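Local coordinates for protein RIF2 (Saccharomyces cerevisiae, PDB 4BJ1), which binds telomeric DNA, interacts with RAP1 and RIF1, and takes part in transcriptional silencing and telomere length regulation, at residues K167-E179 and L200-K212. Sequence-based numbering, arbitrary orientation.
Sequences KLTEFINVLSVLE and LLSTSLKKKLNTK
Glu-179 OE2 is gripped by several donors of the turn after helix 200-208: Thr-211 OG1 bonds to it at 3.1 Å, from above the carboxylate plane, and the backbone N of Thr-211 and of Asn-210 add weak bonds. The straightest of the amide bonds runs from Asn-210 N to Glu-179 OE1, 3.3 Å with a 157° N-H...O angle, on the syn side but tilted out of the carboxylate plane. Beyond CG the glutamate is extended, which carries its carboxylate across to a loop where the chain has already left the helix at Leu-209. Without the carboxylate, as with an alanine here, the amides of Asn-210 and Thr-211 would probably lose their shared acceptor, and the Thr-211 hydroxyl would be free to turn. Apolar packing continues the contact. Leu-209 presses CD1 on Leu-175 CD1 (3.8 Å) and lays CD2 near the Ser-176 backbone, while Ile-172 CG2 meets Leu-209 CG at 3.7 Å. At the far end Leu-168 is a knob in the hole formed by Leu-200, Leu-201, Ser-204 and Leu-205; with CG anti to the backbone N (chi1 175°), its CD1 reaches Leu-201 CD1 and its CD2 Leu-200 CD1. The helix axes, crossing at -37°, run side by side against the parallel sheet of the ASCE domain, Leu-175 resting on Phe-186 and Val-188 of strand 184-192, Leu-205 and Leu-209 on Ile-49 of strand 48-53.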
loop_
_atom_site.group_PDB
_atom_site.type_symbol
_atom_site.label_atom_id
_atom_site.label_comp_id
_atom_site.label_asym_id
_atom_site.label_seq_id
_atom_site.Cartn_x
_atom_site.Cartn_y
_atom_site.Cartn_z
ATOM N N LYS A 167 -8.199 -38.279 -4.742
ATOM C CA LYS A 167 -8.480 -36.960 -4.163
ATOM C C LYS A 167 -9.070 -35.973 -5.187
ATOM O O LYS A 167 -9.958 -35.186 -4.839
ATOM C CB LYS A 167 -7.238 -36.371 -3.460
ATOM C CG LYS A 167 -6.861 -37.035 -2.120
ATOM C CD LYS A 167 -7.983 -37.004 -1.060
ATOM C CE LYS A 167 -7.483 -36.955 0.366
ATOM N NZ LYS A 167 -8.603 -37.067 1.344
ATOM N N LEU A 168 -8.585 -36.047 -6.445
ATOM C CA LEU A 168 -9.005 -35.227 -7.581
ATOM C C LEU A 168 -10.454 -35.496 -7.957
ATOM O O LEU A 168 -11.179 -34.542 -8.246
ATOM C CB LEU A 168 -8.073 -35.456 -8.798
ATOM C CG LEU A 168 -8.405 -34.774 -10.154
ATOM C CD1 LEU A 168 -8.607 -33.268 -10.010
ATOM C CD2 LEU A 168 -7.309 -35.034 -11.178
ATOM N N THR A 169 -10.878 -36.777 -7.964
ATOM C CA THR A 169 -12.250 -37.161 -8.304
ATOM C C THR A 169 -13.235 -36.619 -7.280
ATOM O O THR A 169 -14.250 -36.040 -7.666
ATOM C CB THR A 169 -12.376 -38.668 -8.498
ATOM O OG1 THR A 169 -11.224 -39.129 -9.204
ATOM C CG2 THR A 169 -13.648 -39.042 -9.252
ATOM N N GLU A 170 -12.901 -36.769 -5.982
ATOM C CA GLU A 170 -13.656 -36.279 -4.828
ATOM C C GLU A 170 -13.939 -34.753 -4.989
ATOM O O GLU A 170 -15.045 -34.301 -4.669
ATOM C CB GLU A 170 -12.832 -36.562 -3.558
ATOM C CG GLU A 170 -13.611 -36.556 -2.252
ATOM C CD GLU A 170 -12.858 -37.052 -1.026
ATOM O OE1 GLU A 170 -11.829 -37.753 -1.182
ATOM O OE2 GLU A 170 -13.286 -36.714 0.101
ATOM N N PHE A 171 -12.944 -33.991 -5.526
ATOM C CA PHE A 171 -13.018 -32.558 -5.802
ATOM C C PHE A 171 -13.984 -32.257 -6.930
ATOM O O PHE A 171 -14.850 -31.399 -6.754
ATOM C CB PHE A 171 -11.611 -31.959 -6.075
ATOM C CG PHE A 171 -11.528 -30.481 -6.415
ATOM C CD1 PHE A 171 -12.323 -29.548 -5.754
ATOM C CD2 PHE A 171 -10.615 -30.018 -7.352
ATOM C CE1 PHE A 171 -12.234 -28.187 -6.060
ATOM C CE2 PHE A 171 -10.532 -28.656 -7.661
ATOM C CZ PHE A 171 -11.331 -27.748 -7.002
ATOM N N ILE A 172 -13.850 -32.964 -8.078
ATOM C CA ILE A 172 -14.728 -32.801 -9.248
ATOM C C ILE A 172 -16.179 -33.232 -8.909
ATOM O O ILE A 172 -17.134 -32.755 -9.540
ATOM C CB ILE A 172 -14.152 -33.483 -10.519
ATOM C CG1 ILE A 172 -12.724 -32.986 -10.829
ATOM C CG2 ILE A 172 -15.066 -33.276 -11.734
ATOM C CD1 ILE A 172 -11.941 -33.927 -11.763
ATOM N N ASN A 173 -16.333 -34.082 -7.869
ATOM C CA ASN A 173 -17.626 -34.510 -7.343
ATOM C C ASN A 173 -18.316 -33.354 -6.572
ATOM O O ASN A 173 -19.506 -33.080 -6.784
ATOM C CB ASN A 173 -17.460 -35.763 -6.479
ATOM C CG ASN A 173 -17.150 -37.040 -7.248
ATOM O OD1 ASN A 173 -17.088 -37.080 -8.491
ATOM N ND2 ASN A 173 -16.882 -38.102 -6.508
ATOM N N VAL A 174 -17.545 -32.643 -5.726
ATOM C CA VAL A 174 -18.025 -31.471 -4.991
ATOM C C VAL A 174 -18.383 -30.403 -6.032
ATOM O O VAL A 174 -19.484 -29.838 -5.986
ATOM C CB VAL A 174 -17.020 -30.958 -3.930
ATOM C CG1 VAL A 174 -17.492 -29.653 -3.299
ATOM C CG2 VAL A 174 -16.793 -31.998 -2.845
ATOM N N LEU A 175 -17.502 -30.200 -7.020
ATOM C CA LEU A 175 -17.764 -29.204 -8.048
ATOM C C LEU A 175 -19.046 -29.489 -8.836
ATOM O O LEU A 175 -19.823 -28.557 -9.033
ATOM C CB LEU A 175 -16.562 -28.977 -8.981
ATOM C CG LEU A 175 -15.298 -28.384 -8.381
ATOM C CD1 LEU A 175 -14.245 -28.282 -9.417
ATOM C CD2 LEU A 175 -15.539 -27.031 -7.786
ATOM N N SER A 176 -19.307 -30.761 -9.216
ATOM C CA SER A 176 -20.534 -31.091 -9.951
ATOM C C SER A 176 -21.799 -30.888 -9.089
ATOM O O SER A 176 -22.837 -30.532 -9.633
ATOM C CB SER A 176 -20.472 -32.481 -10.591
ATOM O OG SER A 176 -20.648 -33.541 -9.666
ATOM N N VAL A 177 -21.699 -31.040 -7.759
ATOM C CA VAL A 177 -22.840 -30.804 -6.866
ATOM C C VAL A 177 -23.145 -29.303 -6.724
ATOM O O VAL A 177 -24.313 -28.935 -6.630
ATOM C CB VAL A 177 -22.672 -31.518 -5.509
ATOM C CG1 VAL A 177 -23.678 -31.021 -4.476
ATOM C CG2 VAL A 177 -22.784 -33.026 -5.695
ATOM N N LEU A 178 -22.101 -28.441 -6.734
ATOM C CA LEU A 178 -22.272 -26.986 -6.631
ATOM C C LEU A 178 -22.830 -26.404 -7.940
ATOM O O LEU A 178 -23.475 -25.340 -7.943
ATOM C CB LEU A 178 -20.967 -26.290 -6.224
ATOM C CG LEU A 178 -20.277 -26.719 -4.907
ATOM C CD1 LEU A 178 -19.033 -25.867 -4.653
ATOM C CD2 LEU A 178 -21.211 -26.631 -3.717
ATOM N N GLU A 179 -22.591 -27.134 -9.046
ATOM C CA GLU A 179 -23.059 -26.817 -10.391
ATOM C C GLU A 179 -24.585 -26.953 -10.389
ATOM O O GLU A 179 -25.274 -26.080 -10.906
ATOM C CB GLU A 179 -22.421 -27.791 -11.403
ATOM C CG GLU A 179 -21.719 -27.121 -12.572
ATOM C CD GLU A 179 -20.841 -28.034 -13.410
ATOM O OE1 GLU A 179 -21.271 -29.169 -13.729
ATOM O OE2 GLU A 179 -19.729 -27.594 -13.778
ATOM N N LEU A 200 -3.258 -33.548 -16.608
ATOM C CA LEU A 200 -4.283 -34.516 -16.181
ATOM C C LEU A 200 -5.494 -33.823 -15.542
ATOM O O LEU A 200 -6.623 -34.306 -15.655
ATOM C CB LEU A 200 -3.682 -35.558 -15.205
ATOM C CG LEU A 200 -3.091 -35.038 -13.876
ATOM C CD1 LEU A 200 -3.872 -35.561 -12.691
ATOM C CD2 LEU A 200 -1.611 -35.384 -13.749
ATOM N N LEU A 201 -5.235 -32.696 -14.863
ATOM C CA LEU A 201 -6.217 -31.859 -14.185
ATOM C C LEU A 201 -7.190 -31.253 -15.205
ATOM O O LEU A 201 -8.387 -31.524 -15.121
ATOM C CB LEU A 201 -5.471 -30.759 -13.410
ATOM C CG LEU A 201 -6.302 -29.815 -12.583
ATOM C CD1 LEU A 201 -6.535 -30.372 -11.207
ATOM C CD2 LEU A 201 -5.623 -28.484 -12.486
ATOM N N SER A 202 -6.656 -30.483 -16.191
ATOM C CA SER A 202 -7.385 -29.812 -17.277
ATOM C C SER A 202 -8.319 -30.758 -18.028
ATOM O O SER A 202 -9.465 -30.397 -18.311
ATOM C CB SER A 202 -6.403 -29.170 -18.255
ATOM O OG SER A 202 -7.081 -28.416 -19.248
ATOM N N THR A 203 -7.824 -31.970 -18.329
ATOM C CA THR A 203 -8.574 -33.006 -19.034
ATOM C C THR A 203 -9.632 -33.652 -18.139
ATOM O O THR A 203 -10.690 -34.017 -18.647
ATOM C CB THR A 203 -7.624 -34.014 -19.682
ATOM O OG1 THR A 203 -6.521 -34.253 -18.803
ATOM C CG2 THR A 203 -7.107 -33.534 -21.032
ATOM N N SER A 204 -9.365 -33.781 -16.819
ATOM C CA SER A 204 -10.323 -34.363 -15.870
ATOM C C SER A 204 -11.468 -33.379 -15.571
ATOM O O SER A 204 -12.626 -33.786 -15.471
ATOM C CB SER A 204 -9.621 -34.782 -14.582
ATOM O OG SER A 204 -10.301 -35.857 -13.954
ATOM N N LEU A 205 -11.131 -32.078 -15.447
ATOM C CA LEU A 205 -12.070 -30.983 -15.191
ATOM C C LEU A 205 -12.957 -30.765 -16.418
ATOM O O LEU A 205 -14.155 -30.536 -16.263
ATOM C CB LEU A 205 -11.313 -29.677 -14.826
ATOM C CG LEU A 205 -10.971 -29.343 -13.330
ATOM C CD1 LEU A 205 -12.194 -29.059 -12.505
ATOM C CD2 LEU A 205 -10.112 -30.405 -12.649
ATOM N N LYS A 206 -12.383 -30.875 -17.631
ATOM C CA LYS A 206 -13.136 -30.714 -18.875
ATOM C C LYS A 206 -14.120 -31.879 -19.113
ATOM O O LYS A 206 -15.297 -31.633 -19.406
ATOM C CB LYS A 206 -12.192 -30.530 -20.077
ATOM N N LYS A 207 -13.641 -33.134 -18.944
ATOM C CA LYS A 207 -14.407 -34.367 -19.172
ATOM C C LYS A 207 -15.563 -34.612 -18.207
ATOM O O LYS A 207 -16.624 -35.067 -18.646
ATOM C CB LYS A 207 -13.480 -35.594 -19.181
ATOM N N LYS A 208 -15.357 -34.342 -16.905
ATOM C CA LYS A 208 -16.358 -34.612 -15.863
ATOM C C LYS A 208 -17.331 -33.437 -15.516
ATOM O O LYS A 208 -18.357 -33.682 -14.874
ATOM C CB LYS A 208 -15.654 -35.112 -14.585
ATOM C CG LYS A 208 -15.189 -36.576 -14.610
ATOM C CD LYS A 208 -14.496 -37.021 -13.295
ATOM C CE LYS A 208 -15.413 -37.175 -12.089
ATOM N NZ LYS A 208 -16.342 -38.332 -12.214
ATOM N N LEU A 209 -17.008 -32.184 -15.906
ATOM C CA LEU A 209 -17.852 -31.021 -15.581
ATOM C C LEU A 209 -18.515 -30.345 -16.780
ATOM O O LEU A 209 -18.074 -30.511 -17.929
ATOM C CB LEU A 209 -17.088 -29.965 -14.757
ATOM C CG LEU A 209 -16.616 -30.338 -13.357
ATOM C CD1 LEU A 209 -15.866 -29.189 -12.736
ATOM C CD2 LEU A 209 -17.769 -30.713 -12.450
ATOM N N ASN A 210 -19.572 -29.552 -16.486
ATOM C CA ASN A 210 -20.348 -28.810 -17.475
ATOM C C ASN A 210 -19.894 -27.361 -17.592
ATOM O O ASN A 210 -20.245 -26.679 -18.553
ATOM C CB ASN A 210 -21.849 -28.947 -17.207
ATOM C CG ASN A 210 -22.394 -30.312 -17.607
ATOM O OD1 ASN A 210 -22.985 -31.035 -16.795
ATOM N ND2 ASN A 210 -22.184 -30.718 -18.861
ATOM N N THR A 211 -19.063 -26.916 -16.646
ATOM C CA THR A 211 -18.495 -25.575 -16.643
ATOM C C THR A 211 -17.265 -25.589 -17.535
ATOM O O THR A 211 -16.359 -26.399 -17.320
ATOM C CB THR A 211 -18.245 -25.118 -15.204
ATOM O OG1 THR A 211 -19.487 -24.670 -14.657
ATOM C CG2 THR A 211 -17.192 -24.031 -15.096
ATOM N N LYS A 212 -17.262 -24.726 -18.568
ATOM C CA LYS A 212 -16.145 -24.607 -19.506
ATOM C C LYS A 212 -15.054 -23.785 -18.850
ATOM O O LYS A 212 -15.355 -22.775 -18.211
ATOM C CB LYS A 212 -16.579 -23.964 -20.839
ATOM C CG LYS A 212 -16.955 -24.964 -21.937
ATOM C CD LYS A 212 -18.461 -25.274 -22.005
ATOM C CE LYS A 212 -19.246 -24.323 -22.888
ATOM N NZ LYS A 212 -19.499 -23.012 -22.228
#